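Local coordinates for periplasmic binding protein/LacI transcriptional regulator (Brachyspira murdochii, PDB 4KQC) that probably binds a carbohydrate as the periplasmic solute-binding component of an ABC transporter, at residues K49-L54 against I66-V71; S57-N62 against T76-R81; A116-A121 against V162-E167; N233-D238 against G243-M248; L257-I260 against I264-G267. All coordinates share one frame; numbering follows the deposited sequence.

Contact 1: K49-L54 against I66-V71; sequences KIQQDL and IAFAAV. With NO3 (nitrate ion), chain B.
The CA atoms of Gln51 and Val71 lie 7.5 Å apart, where the start of helix 48-60 faces the loop that leaves strand 66-68. The side chain of Gln51 spans this distance. Its CG is anti to the backbone N (chi1 -160°) and the chain then runs extended, which carries the amide to the loop backbone. Both ends of the amide are used. OE1 accepts from Val71 N at 2.9 Å in a nearly straight bond (168°), with the donor tilted from the carbonyl plane. NE2 donates to Ala69 O, also at 2.9 Å, and it also bonds to Ser11 O. These bonds fix the rotation of a buried amide. OE1 also sits at the edge of the Phe68 ring, 3.6 Å from CE1, with amide and ring planes 60° apart. Val71 approaches from the opposite direction, its CG2 3.3 Å from Gln51 OE1. At the first turn of the helix, Lys49 N and Ile50 N each donate to a nitrate ion, probably from the crystallisation liquor. The loop follows the C-terminal end of a central strand in a parallel sheet, as in the Rossmann-like lobes of periplasmic binding proteins.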
# COMPACT_ATOMS: atom_id res chain seq x y z
N LYS A 49 9.88 -16.96 8.09
CA LYS A 49 10.15 -18.38 8.13
C LYS A 49 8.85 -19.18 8.20
O LYS A 49 8.71 -20.23 7.51
CB LYS A 49 11.03 -18.69 9.31
CG LYS A 49 12.41 -18.08 9.26
CD LYS A 49 13.17 -18.54 10.51
CE LYS A 49 14.52 -17.84 10.67
NZ LYS A 49 15.35 -18.03 9.47
N ILE A 50 7.89 -18.72 9.00
CA ILE A 50 6.60 -19.44 9.03
C ILE A 50 5.86 -19.32 7.69
O ILE A 50 5.23 -20.24 7.26
CB ILE A 50 5.70 -19.02 10.19
CG1 ILE A 50 4.72 -20.12 10.52
CG2 ILE A 50 4.92 -17.78 9.85
CD1 ILE A 50 5.37 -21.37 11.01
N GLN A 51 5.97 -18.17 7.01
CA GLN A 51 5.32 -18.09 5.71
C GLN A 51 5.97 -19.00 4.71
O GLN A 51 5.29 -19.65 3.90
CB GLN A 51 5.17 -16.65 5.18
CG GLN A 51 4.09 -16.56 4.10
CD GLN A 51 4.11 -15.31 3.30
OE1 GLN A 51 5.16 -14.83 2.85
NE2 GLN A 51 2.93 -14.79 3.04
N GLN A 52 7.29 -19.12 4.75
CA GLN A 52 7.97 -20.11 3.92
C GLN A 52 7.45 -21.51 4.19
O GLN A 52 7.16 -22.29 3.29
CB GLN A 52 9.49 -20.07 4.18
CG GLN A 52 10.24 -18.85 3.66
CD GLN A 52 11.69 -18.81 4.13
OE1 GLN A 52 11.98 -19.23 5.25
NE2 GLN A 52 12.61 -18.40 3.27
N ASP A 53 7.37 -21.84 5.50
CA ASP A 53 6.89 -23.17 5.90
C ASP A 53 5.48 -23.47 5.49
O ASP A 53 5.16 -24.60 5.06
CB ASP A 53 6.91 -23.32 7.43
CG ASP A 53 8.35 -23.30 8.06
OD1 ASP A 53 9.34 -23.65 7.37
OD2 ASP A 53 8.46 -23.03 9.29
N LEU A 54 4.60 -22.46 5.64
CA LEU A 54 3.20 -22.62 5.25
C LEU A 54 3.09 -22.83 3.73
O LEU A 54 2.32 -23.67 3.29
CB LEU A 54 2.37 -21.42 5.71
CG LEU A 54 2.13 -21.31 7.25
CD1 LEU A 54 1.54 -19.94 7.57
CD2 LEU A 54 1.23 -22.43 7.68
N ILE A 66 -2.11 -22.14 -6.71
CA ILE A 66 -1.69 -21.41 -5.52
C ILE A 66 -1.81 -19.93 -5.83
O ILE A 66 -1.32 -19.50 -6.88
CB ILE A 66 -0.22 -21.70 -5.17
CG1 ILE A 66 -0.10 -23.19 -4.76
CG2 ILE A 66 0.33 -20.84 -4.03
CD1 ILE A 66 1.34 -23.68 -4.69
N ALA A 67 -2.39 -19.19 -4.90
CA ALA A 67 -2.32 -17.72 -4.89
C ALA A 67 -1.46 -17.32 -3.73
O ALA A 67 -1.64 -17.84 -2.59
CB ALA A 67 -3.70 -17.10 -4.80
N PHE A 68 -0.56 -16.37 -3.94
CA PHE A 68 0.48 -16.04 -2.98
C PHE A 68 0.75 -14.54 -2.86
O PHE A 68 0.91 -13.86 -3.92
CB PHE A 68 1.77 -16.78 -3.39
CG PHE A 68 2.99 -16.57 -2.40
CD1 PHE A 68 2.81 -16.51 -1.01
CD2 PHE A 68 4.31 -16.48 -2.88
CE1 PHE A 68 3.86 -16.39 -0.13
CE2 PHE A 68 5.39 -16.38 -1.98
CZ PHE A 68 5.18 -16.29 -0.61
N ALA A 69 0.78 -14.04 -1.62
CA ALA A 69 1.22 -12.64 -1.32
C ALA A 69 2.36 -12.76 -0.36
O ALA A 69 2.10 -13.05 0.81
CB ALA A 69 0.10 -11.87 -0.65
N ALA A 70 3.57 -12.49 -0.83
CA ALA A 70 4.81 -12.77 -0.04
C ALA A 70 5.02 -11.62 0.98
O ALA A 70 4.90 -10.45 0.62
CB ALA A 70 6.00 -12.86 -0.93
N VAL A 71 5.32 -11.97 2.23
CA VAL A 71 5.88 -11.01 3.17
C VAL A 71 7.35 -10.80 2.73
O VAL A 71 7.83 -11.44 1.78
CB VAL A 71 5.73 -11.46 4.64
CG1 VAL A 71 4.24 -11.56 5.04
CG2 VAL A 71 6.54 -12.70 4.94
N NO3 B . 9.70 -16.26 11.55
O1 NO3 B . 8.70 -16.88 11.14
O2 NO3 B . 10.66 -15.69 10.68
O3 NO3 B . 9.86 -16.11 12.93

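Contact 2: S57-N62 against T76-R81; sequences SEINKN and TEQIKR
Arg81 of helix 76-84 reaches across to the end of helix 48-60, where Asn60 meets its edge and Ile59 lies against one face. Asn60 OD1 is in the guanidinium plane and accepts from Arg81 NH2 at 2.7 Å. The donor stands nearly along the C=O axis. A second bond to the same oxygen, from Arg81 NH1 at 3.1 Å, is weak and more bent (131°). The two side chains cross at about a right angle, and the amide and guanidinium planes are 54° apart. Ile59 comes over the flat group with CG2, which is 3.6 Å from Arg81 NH2 and offset toward the rim. Arg81 first runs out from its helix (chi1 -174°) and then bends at chi3, which brings the guanidinium to Asn60. These are the helices before and after strand 66-68 in the alternating strand-helix order of a Rossmann-like lobe, and here the last turn of the first packs on the start of the second. Arg81 NH1 also forms a salt bridge with Asp56, one turn before Asn60, so the positive group is held by two residues of helix 48-60. Deeper in, Ile59 CD1 rests on the backbone of the other helix, 3.7 Å from Gln78 O, and lies 4.1 Å from Gln78 CB. The Gln78 amide turns away from Ile59, and its NE2 bonds to Asp56 OD2.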
# COMPACT_ATOMS: atom_id res chain seq x y z
N SER A 57 4.18 -26.38 3.01
CA SER A 57 3.11 -27.28 3.40
C SER A 57 1.96 -27.33 2.38
O SER A 57 1.45 -28.39 2.06
CB SER A 57 2.65 -26.90 4.83
OG SER A 57 3.67 -27.24 5.81
N GLU A 58 1.59 -26.18 1.81
CA GLU A 58 0.55 -26.12 0.83
C GLU A 58 1.01 -26.74 -0.51
O GLU A 58 0.23 -27.42 -1.17
CB GLU A 58 0.09 -24.65 0.64
CG GLU A 58 -0.67 -24.08 1.82
CD GLU A 58 -1.94 -24.88 2.14
OE1 GLU A 58 -2.73 -25.09 1.23
OE2 GLU A 58 -2.13 -25.41 3.28
N ILE A 59 2.26 -26.51 -0.89
CA ILE A 59 2.78 -27.10 -2.12
C ILE A 59 2.67 -28.64 -2.01
O ILE A 59 2.30 -29.34 -2.95
CB ILE A 59 4.24 -26.68 -2.35
CG1 ILE A 59 4.35 -25.20 -2.67
CG2 ILE A 59 4.82 -27.51 -3.50
CD1 ILE A 59 5.74 -24.64 -2.59
N ASN A 60 3.05 -29.16 -0.86
CA ASN A 60 3.02 -30.58 -0.64
C ASN A 60 1.67 -31.25 -0.79
O ASN A 60 1.60 -32.48 -1.04
CB ASN A 60 3.59 -30.91 0.76
CG ASN A 60 5.05 -30.60 0.93
OD1 ASN A 60 5.75 -30.37 -0.02
ND2 ASN A 60 5.49 -30.52 2.16
N LYS A 61 0.58 -30.48 -0.63
CA LYS A 61 -0.80 -30.94 -0.86
C LYS A 61 -1.21 -31.19 -2.30
O LYS A 61 -2.36 -31.67 -2.55
CB LYS A 61 -1.78 -29.97 -0.22
CG LYS A 61 -1.60 -29.84 1.29
CD LYS A 61 -2.64 -28.88 1.87
CE LYS A 61 -2.54 -28.77 3.37
NZ LYS A 61 -3.51 -27.75 3.87
N ASN A 62 -0.32 -30.84 -3.23
CA ASN A 62 -0.62 -30.85 -4.65
C ASN A 62 -1.94 -30.15 -4.97
O ASN A 62 -2.82 -30.77 -5.54
CB ASN A 62 -0.64 -32.29 -5.15
CG ASN A 62 0.74 -32.90 -5.09
OD1 ASN A 62 1.72 -32.27 -5.55
ND2 ASN A 62 0.86 -34.11 -4.46
N THR A 76 12.36 -18.11 -3.21
CA THR A 76 12.79 -18.66 -4.46
C THR A 76 12.81 -20.19 -4.50
O THR A 76 12.50 -20.75 -5.54
CB THR A 76 14.19 -18.11 -4.89
OG1 THR A 76 15.17 -18.36 -3.87
CG2 THR A 76 14.18 -16.65 -5.10
N GLU A 77 13.16 -20.84 -3.40
CA GLU A 77 13.14 -22.29 -3.35
C GLU A 77 11.73 -22.80 -3.54
O GLU A 77 11.51 -23.76 -4.28
CB GLU A 77 13.77 -22.84 -2.05
CG GLU A 77 15.25 -22.48 -1.92
CD GLU A 77 15.99 -23.26 -0.84
OE1 GLU A 77 15.35 -24.07 -0.15
OE2 GLU A 77 17.24 -23.09 -0.68
N GLN A 78 10.79 -22.18 -2.86
CA GLN A 78 9.37 -22.59 -2.94
C GLN A 78 8.82 -22.36 -4.37
O GLN A 78 8.18 -23.24 -4.95
CB GLN A 78 8.57 -21.76 -1.93
CG GLN A 78 8.80 -22.20 -0.50
CD GLN A 78 10.09 -21.66 0.13
OE1 GLN A 78 10.71 -20.70 -0.35
NE2 GLN A 78 10.53 -22.34 1.16
N ILE A 79 9.16 -21.21 -4.93
CA ILE A 79 8.67 -20.87 -6.27
C ILE A 79 9.31 -21.80 -7.31
O ILE A 79 8.66 -22.31 -8.24
CB ILE A 79 8.91 -19.39 -6.59
CG1 ILE A 79 8.07 -18.53 -5.70
CG2 ILE A 79 8.65 -19.09 -8.07
CD1 ILE A 79 8.57 -17.12 -5.62
N LYS A 80 10.58 -22.12 -7.12
CA LYS A 80 11.25 -23.09 -7.98
C LYS A 80 10.56 -24.43 -7.97
O LYS A 80 10.36 -25.08 -9.04
CB LYS A 80 12.75 -23.22 -7.60
CG LYS A 80 13.48 -24.13 -8.54
CD LYS A 80 14.94 -23.79 -8.54
CE LYS A 80 15.71 -24.80 -9.34
NZ LYS A 80 17.16 -24.55 -9.12
N ARG A 81 10.17 -24.90 -6.78
CA ARG A 81 9.44 -26.18 -6.66
C ARG A 81 8.06 -26.12 -7.33
O ARG A 81 7.64 -27.06 -7.99
CB ARG A 81 9.46 -26.65 -5.15
CG ARG A 81 8.89 -28.02 -4.85
CD ARG A 81 9.49 -28.60 -3.56
NE ARG A 81 8.91 -27.99 -2.40
CZ ARG A 81 7.88 -28.50 -1.71
NH1 ARG A 81 7.36 -27.82 -0.68
NH2 ARG A 81 7.32 -29.64 -2.09

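Contact 3: A116-A121 against V162-E167; sequences AAAIVA and VKRFTE
This is a close helix-helix contact on one side of the mixed sheet in the second lobe of a periplasmic binding protein fold. It joins helix 113-133 to helix 152-171. The two segments run in roughly the same direction, with an angle of 35° between them, and their axes approach to 8.0 Å. The small residues of the first helix are consistent with this closeness. Ala118 and Ala121, one turn apart, present only methyl groups to the second helix. Arg164 meets both through the base of its side chain. Its CB is 3.7 Å from Ala118 CB and 3.8 Å from Ala121 CB. The methyl of Ala121 also comes up against the backbone, 3.6 Å from Phe165 N, and lies 4.0 Å from Phe165 CB. Across the segments the contact is apolar, with the aliphatic part of Arg164 at its outer side. On the inner side, Phe165 extends to Leu181 of strand 179-184, while Ala117 and Val120 reach Tyr210 of strand 208-211. Phe161, one turn before Phe165, touches Ala117, Val120 and Ala121.

Beyond CG the Arg164 chain bends (chi2 63°), which leads the guanidinium away from the alanines. In the conformer given, its NE forms a salt bridge with Asp122 of helix 113-133, a second tie between the helices. In the conformers modelled here, Arg164 NH1 donates to Glu167 OE1 at 2.9 Å. That oxygen then lies in the guanidinium plane, but the nitrogen reaches it from above the carboxylate plane.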
# COMPACT_ATOMS: atom_id res chain seq x y z
N ALA A 116 -1.99 4.64 -7.70
CA ALA A 116 -2.62 5.06 -6.47
C ALA A 116 -1.86 6.25 -5.89
O ALA A 116 -2.43 7.23 -5.39
CB ALA A 116 -2.64 3.93 -5.52
N ALA A 117 -0.53 6.16 -5.93
CA ALA A 117 0.31 7.23 -5.43
C ALA A 117 0.20 8.51 -6.24
O ALA A 117 0.38 9.60 -5.70
CB ALA A 117 1.76 6.72 -5.37
N ALA A 118 -0.04 8.37 -7.53
CA ALA A 118 -0.29 9.50 -8.39
C ALA A 118 -1.55 10.22 -7.99
O ALA A 118 -1.61 11.44 -8.17
CB ALA A 118 -0.32 9.08 -9.84
N ILE A 119 -2.57 9.53 -7.46
CA ILE A 119 -3.79 10.21 -6.99
C ILE A 119 -3.36 11.16 -5.86
O ILE A 119 -3.80 12.32 -5.78
CB ILE A 119 -4.88 9.22 -6.48
CG1 ILE A 119 -5.36 8.28 -7.60
CG2 ILE A 119 -5.97 10.00 -5.76
CD1 ILE A 119 -6.17 7.11 -7.09
N VAL A 120 -2.50 10.66 -4.97
CA VAL A 120 -2.10 11.46 -3.84
C VAL A 120 -1.32 12.68 -4.37
O VAL A 120 -1.50 13.78 -3.88
CB VAL A 120 -1.28 10.64 -2.80
CG1 VAL A 120 -0.88 11.51 -1.61
CG2 VAL A 120 -2.12 9.47 -2.27
N ALA A 121 -0.45 12.50 -5.38
CA ALA A 121 0.28 13.64 -5.96
C ALA A 121 -0.70 14.65 -6.53
O ALA A 121 -0.51 15.86 -6.30
CB ALA A 121 1.23 13.16 -7.05
N VAL A 162 6.27 10.75 -6.93
CA VAL A 162 7.31 11.64 -7.41
C VAL A 162 7.08 11.98 -8.90
O VAL A 162 7.19 13.15 -9.29
CB VAL A 162 8.71 11.00 -7.15
CG1 VAL A 162 9.81 11.78 -7.84
CG2 VAL A 162 8.94 11.02 -5.67
N LYS A 163 6.84 10.95 -9.72
CA LYS A 163 6.67 11.10 -11.18
C LYS A 163 5.50 12.04 -11.44
O LYS A 163 5.63 13.02 -12.18
CB LYS A 163 6.45 9.75 -11.90
CG LYS A 163 6.38 9.79 -13.43
CD LYS A 163 7.75 9.57 -14.11
CE LYS A 163 7.72 9.74 -15.64
NZ LYS A 163 7.03 8.62 -16.37
N ARG A 164 4.37 11.77 -10.81
CA ARG A 164 3.19 12.59 -11.11
C ARG A 164 3.36 14.02 -10.57
O ARG A 164 3.00 15.00 -11.24
CB ARG A 164 1.92 11.96 -10.56
CG ARG A 164 0.65 12.74 -10.83
CD ARG A 164 0.37 12.84 -12.31
NE ARG A 164 -0.95 13.40 -12.56
CZ ARG A 164 -1.40 13.88 -13.73
NH1 ARG A 164 -0.66 13.82 -14.84
NH2 ARG A 164 -2.61 14.41 -13.78
N PHE A 165 3.81 14.17 -9.36
CA PHE A 165 4.04 15.52 -8.78
C PHE A 165 5.02 16.38 -9.60
O PHE A 165 4.77 17.58 -9.85
CB PHE A 165 4.54 15.46 -7.32
CG PHE A 165 4.40 16.76 -6.61
CD1 PHE A 165 5.38 17.72 -6.67
CD2 PHE A 165 3.27 17.02 -5.87
CE1 PHE A 165 5.22 18.93 -6.04
CE2 PHE A 165 3.13 18.19 -5.19
CZ PHE A 165 4.11 19.14 -5.25
N THR A 166 6.05 15.73 -10.12
CA THR A 166 7.06 16.41 -10.93
C THR A 166 6.42 16.84 -12.23
O THR A 166 6.69 17.95 -12.72
CB THR A 166 8.26 15.45 -11.09
OG1 THR A 166 8.88 15.33 -9.80
CG2 THR A 166 9.28 15.97 -12.07
N GLU A 167 5.62 15.99 -12.83
CA GLU A 167 4.94 16.31 -14.08
C GLU A 167 4.04 17.53 -13.87
O GLU A 167 4.04 18.48 -14.68
CB GLU A 167 4.17 15.07 -14.58
CG GLU A 167 3.29 15.32 -15.78
CD GLU A 167 2.36 14.17 -16.17
OE1 GLU A 167 2.13 13.22 -15.38
OE2 GLU A 167 1.84 14.23 -17.30

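Contact 4: N233-D238 against G243-M248; sequences NTIVGD and GDLVVM
Ile235 O takes a nearly straight bond (164°) from Leu245 N at 3.2 Å and a weak bond from Asp238 N at 3.3 Å. The CA-H of Asp244 also points to this oxygen, with Asp244 CA 3.5 Å away. The weak bond closes a type II beta turn from Ile235 to Asp238. Gly237 takes the third position of the turn with positive phi. The Asp244 side chain also grips the turn. Its OD1 accepts from Gly237 N at 3.1 Å, on the anti side and 27° out of the carboxylate plane. The carboxylate lies side by side with Val236, and OD1 is 3.5 Å from Val236 CG1. Before the turn, Thr234 OG1 accepts from Val236 N, which forms an ST turn.

The apolar part lies between Ile235 and Leu245, whose CB atoms are 4.0 Å apart. With CG1 between its own N and carbonyl carbon (chi1 62°), Ile235 swings CD1 to 3.6 Å from Leu245 O. Leu245 CG lies over the Asp238 backbone. The Asp238 carboxylate is bonded to Tyr224, Gly203 and Lys204. Tyr224 also touches both Ile235 and Leu245. The contact thus pins the loop after helix 214-223 to the lead-in of strand 246-250. Asp244 O bonds to Arg131 of helix 113-133, and Val246 packs on that helix as the strand enters the mixed sheet.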
# COMPACT_ATOMS: atom_id res chain seq x y z
N ASN A 233 2.12 19.91 19.64
CA ASN A 233 2.33 18.93 18.58
C ASN A 233 1.32 19.06 17.46
O ASN A 233 0.87 18.08 16.89
CB ASN A 233 2.25 17.52 19.13
CG ASN A 233 3.07 17.35 20.36
OD1 ASN A 233 2.62 16.78 21.37
ND2 ASN A 233 4.26 17.95 20.34
N THR A 234 1.00 20.29 17.11
CA THR A 234 0.01 20.57 16.06
C THR A 234 0.60 20.75 14.65
O THR A 234 1.73 21.24 14.47
CB THR A 234 -0.81 21.83 16.43
OG1 THR A 234 -1.90 21.97 15.51
CG2 THR A 234 0.07 23.11 16.40
N ILE A 235 -0.19 20.39 13.66
CA ILE A 235 0.17 20.72 12.25
C ILE A 235 -0.08 22.18 11.92
O ILE A 235 0.42 22.68 10.90
CB ILE A 235 -0.53 19.80 11.20
CG1 ILE A 235 -2.04 19.95 11.26
CG2 ILE A 235 -0.16 18.36 11.42
CD1 ILE A 235 -2.79 19.64 9.97
N VAL A 236 -0.80 22.89 12.79
CA VAL A 236 -1.25 24.24 12.49
C VAL A 236 -0.09 25.21 12.67
O VAL A 236 0.54 25.25 13.71
CB VAL A 236 -2.47 24.64 13.37
CG1 VAL A 236 -2.90 26.08 13.11
CG2 VAL A 236 -3.64 23.72 13.12
N GLY A 237 0.22 25.95 11.62
CA GLY A 237 1.29 26.91 11.65
C GLY A 237 2.69 26.31 11.55
O GLY A 237 3.66 27.05 11.67
N ASP A 238 2.80 25.00 11.30
CA ASP A 238 4.11 24.35 11.32
C ASP A 238 4.69 24.05 9.97
O ASP A 238 5.75 23.44 9.89
CB ASP A 238 4.15 23.08 12.17
CG ASP A 238 5.57 22.75 12.68
OD1 ASP A 238 6.36 23.69 12.98
OD2 ASP A 238 5.90 21.57 12.87
N GLY A 243 2.03 28.33 7.28
CA GLY A 243 0.68 27.76 7.20
C GLY A 243 0.66 26.38 7.83
O GLY A 243 1.53 26.04 8.66
N ASP A 244 -0.37 25.63 7.45
CA ASP A 244 -0.58 24.29 8.01
C ASP A 244 0.05 23.22 7.12
O ASP A 244 0.04 23.33 5.92
CB ASP A 244 -2.03 23.97 8.11
CG ASP A 244 -2.79 24.95 8.99
OD1 ASP A 244 -2.15 25.74 9.69
OD2 ASP A 244 -4.01 24.85 8.98
N LEU A 245 0.60 22.19 7.76
CA LEU A 245 1.12 21.07 7.01
C LEU A 245 0.01 20.33 6.29
O LEU A 245 -1.06 20.14 6.87
CB LEU A 245 1.84 20.08 7.94
CG LEU A 245 3.14 20.53 8.47
CD1 LEU A 245 3.62 19.63 9.58
CD2 LEU A 245 4.21 20.45 7.38
N VAL A 246 0.27 19.97 5.04
CA VAL A 246 -0.61 19.14 4.23
C VAL A 246 -0.06 17.73 4.20
O VAL A 246 0.96 17.48 3.60
CB VAL A 246 -0.77 19.65 2.78
CG1 VAL A 246 -1.73 18.76 2.00
CG2 VAL A 246 -1.27 21.11 2.82
N VAL A 247 -0.76 16.85 4.89
CA VAL A 247 -0.30 15.49 5.08
C VAL A 247 -1.32 14.53 4.46
O VAL A 247 -2.52 14.66 4.71
CB VAL A 247 -0.08 15.20 6.57
CG1 VAL A 247 0.42 13.77 6.78
CG2 VAL A 247 0.86 16.23 7.22
N MSE A 248 -0.86 13.59 3.65
CA MSE A 248 -1.74 12.63 2.93
C MSE A 248 -1.12 11.25 3.07
O MSE A 248 0.10 11.13 2.96
CB MSE A 248 -1.93 13.05 1.46
CG MSE A 248 -2.68 14.39 1.44
SE MSE A 248 -2.68 15.01 -0.41
CE MSE A 248 -3.83 16.54 -0.01

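Contact 5: L257-I260 against I264-G267; sequences LDAI and IIQG
Ala259 O receives two backbone N-H groups from the chain that follows its helix. Ile264 N donates at 2.9 Å, nearly in line with the C=O bond but with a bent N-H...O angle (130°). Ile265 N donates at 3.2 Å with a nearly straight N-H...O angle (168°), from above the carbonyl plane. The paired bonds draw the loop back against the end of helix 254-261.

Side chains fill in around them. Ala259 CB touches Ile265 CD1 at 3.6 Å, and Ile260 CG1 meets Ile265 CG2 at 3.7 Å. The Ile260 and Ile265 side chains run at a slant to each other. Ile265 has CG1 beside the backbone N and CG2 anti to it (chi1 -65°). This turns one branch to Ala259 and the other to Ile260. A CA-H contact from Ile260 CA to Ile265 O, 3.4 Å, lies between the two backbones. A water bridges Ile260 O and Ile265 O, donating to each at 2.7 Å.

Further out, Leu221 of helix 214-223 packs on Ala259 and Ile264, and Phe220 packs on Ile264. Tyr303 of strand 301-303 lies against Ile260. Gln266 and Gly267 make backbone bonds with Val247 and Gly249 of the neighbouring strand. The contact is the tight return from helix 254-261 into strand 267-270. It closes the helix-to-strand half of a beta-alpha-beta crossover, in which strands 246-250 and 267-270 are parallel neighbours.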
# COMPACT_ATOMS: atom_id res chain seq x y z
N LEU A 257 -7.44 6.60 10.30
CA LEU A 257 -8.84 7.04 10.11
C LEU A 257 -9.15 8.13 11.08
O LEU A 257 -9.75 9.15 10.76
CB LEU A 257 -9.79 5.85 10.33
CG LEU A 257 -9.70 4.73 9.27
CD1 LEU A 257 -10.59 3.55 9.59
CD2 LEU A 257 -10.07 5.34 7.95
N ASP A 258 -8.79 7.94 12.35
CA ASP A 258 -9.05 8.99 13.34
C ASP A 258 -8.31 10.30 12.98
O ASP A 258 -8.87 11.39 13.19
CB ASP A 258 -8.57 8.52 14.70
CG ASP A 258 -9.48 7.47 15.30
OD1 ASP A 258 -10.61 7.27 14.78
OD2 ASP A 258 -9.03 6.86 16.31
N ALA A 259 -7.06 10.18 12.50
CA ALA A 259 -6.29 11.39 12.09
C ALA A 259 -7.00 12.12 10.96
O ALA A 259 -6.93 13.34 10.88
CB ALA A 259 -4.89 11.05 11.68
N ILE A 260 -7.57 11.38 10.02
CA ILE A 260 -8.39 12.03 8.93
C ILE A 260 -9.64 12.69 9.54
O ILE A 260 -9.92 13.81 9.26
CB ILE A 260 -8.74 11.06 7.81
CG1 ILE A 260 -7.46 10.74 7.04
CG2 ILE A 260 -9.82 11.65 6.86
CD1 ILE A 260 -7.55 9.55 6.17
N ILE A 264 -5.85 16.07 11.02
CA ILE A 264 -4.41 15.99 11.00
C ILE A 264 -3.89 15.51 9.62
O ILE A 264 -2.91 16.01 9.12
CB ILE A 264 -3.89 15.07 12.15
CG1 ILE A 264 -4.38 15.60 13.51
CG2 ILE A 264 -2.37 14.98 12.10
CD1 ILE A 264 -4.36 14.57 14.59
N ILE A 265 -4.62 14.58 9.02
CA ILE A 265 -4.28 14.04 7.71
C ILE A 265 -5.42 14.45 6.80
O ILE A 265 -6.59 14.24 7.15
CB ILE A 265 -4.08 12.48 7.77
CG1 ILE A 265 -2.89 12.15 8.63
CG2 ILE A 265 -3.99 11.90 6.38
CD1 ILE A 265 -2.66 10.65 8.84
N GLN A 266 -5.11 15.06 5.65
CA GLN A 266 -6.14 15.62 4.78
C GLN A 266 -6.90 14.54 4.05
O GLN A 266 -8.08 14.70 3.76
CB GLN A 266 -5.56 16.65 3.79
CG GLN A 266 -4.96 17.87 4.45
CD GLN A 266 -5.82 18.38 5.62
OE1 GLN A 266 -5.45 18.27 6.82
NE2 GLN A 266 -7.01 18.86 5.28
N GLY A 267 -6.26 13.41 3.77
CA GLY A 267 -6.91 12.36 2.99
C GLY A 267 -5.86 11.31 2.70
O GLY A 267 -4.64 11.59 2.88
O HOH W 1 -9.00 15.50 7.42

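Overall arrangement
Contacts 1 and 2 belong to one lobe and contacts 3, 4 and 5 to the other, with contacts 1 and 3 about 31 Å apart between centres. Contacts 1 and 2 share helix 48-60. The first is buried and held by amide-to-backbone bonds, while the second is partly exposed and relies on a guanidinium. Contact 3 is partly buried and apolar, between alanines and an arginine stem. It touches contact 4 where Val120 packs on Met248. Contacts 4 and 5 adjoin where strand 246-250 runs beside the start of strand 267-270. Both use backbone bonds, but contact 4 adds a carboxylate, and contact 5 is buried where contact 4 is only partly so.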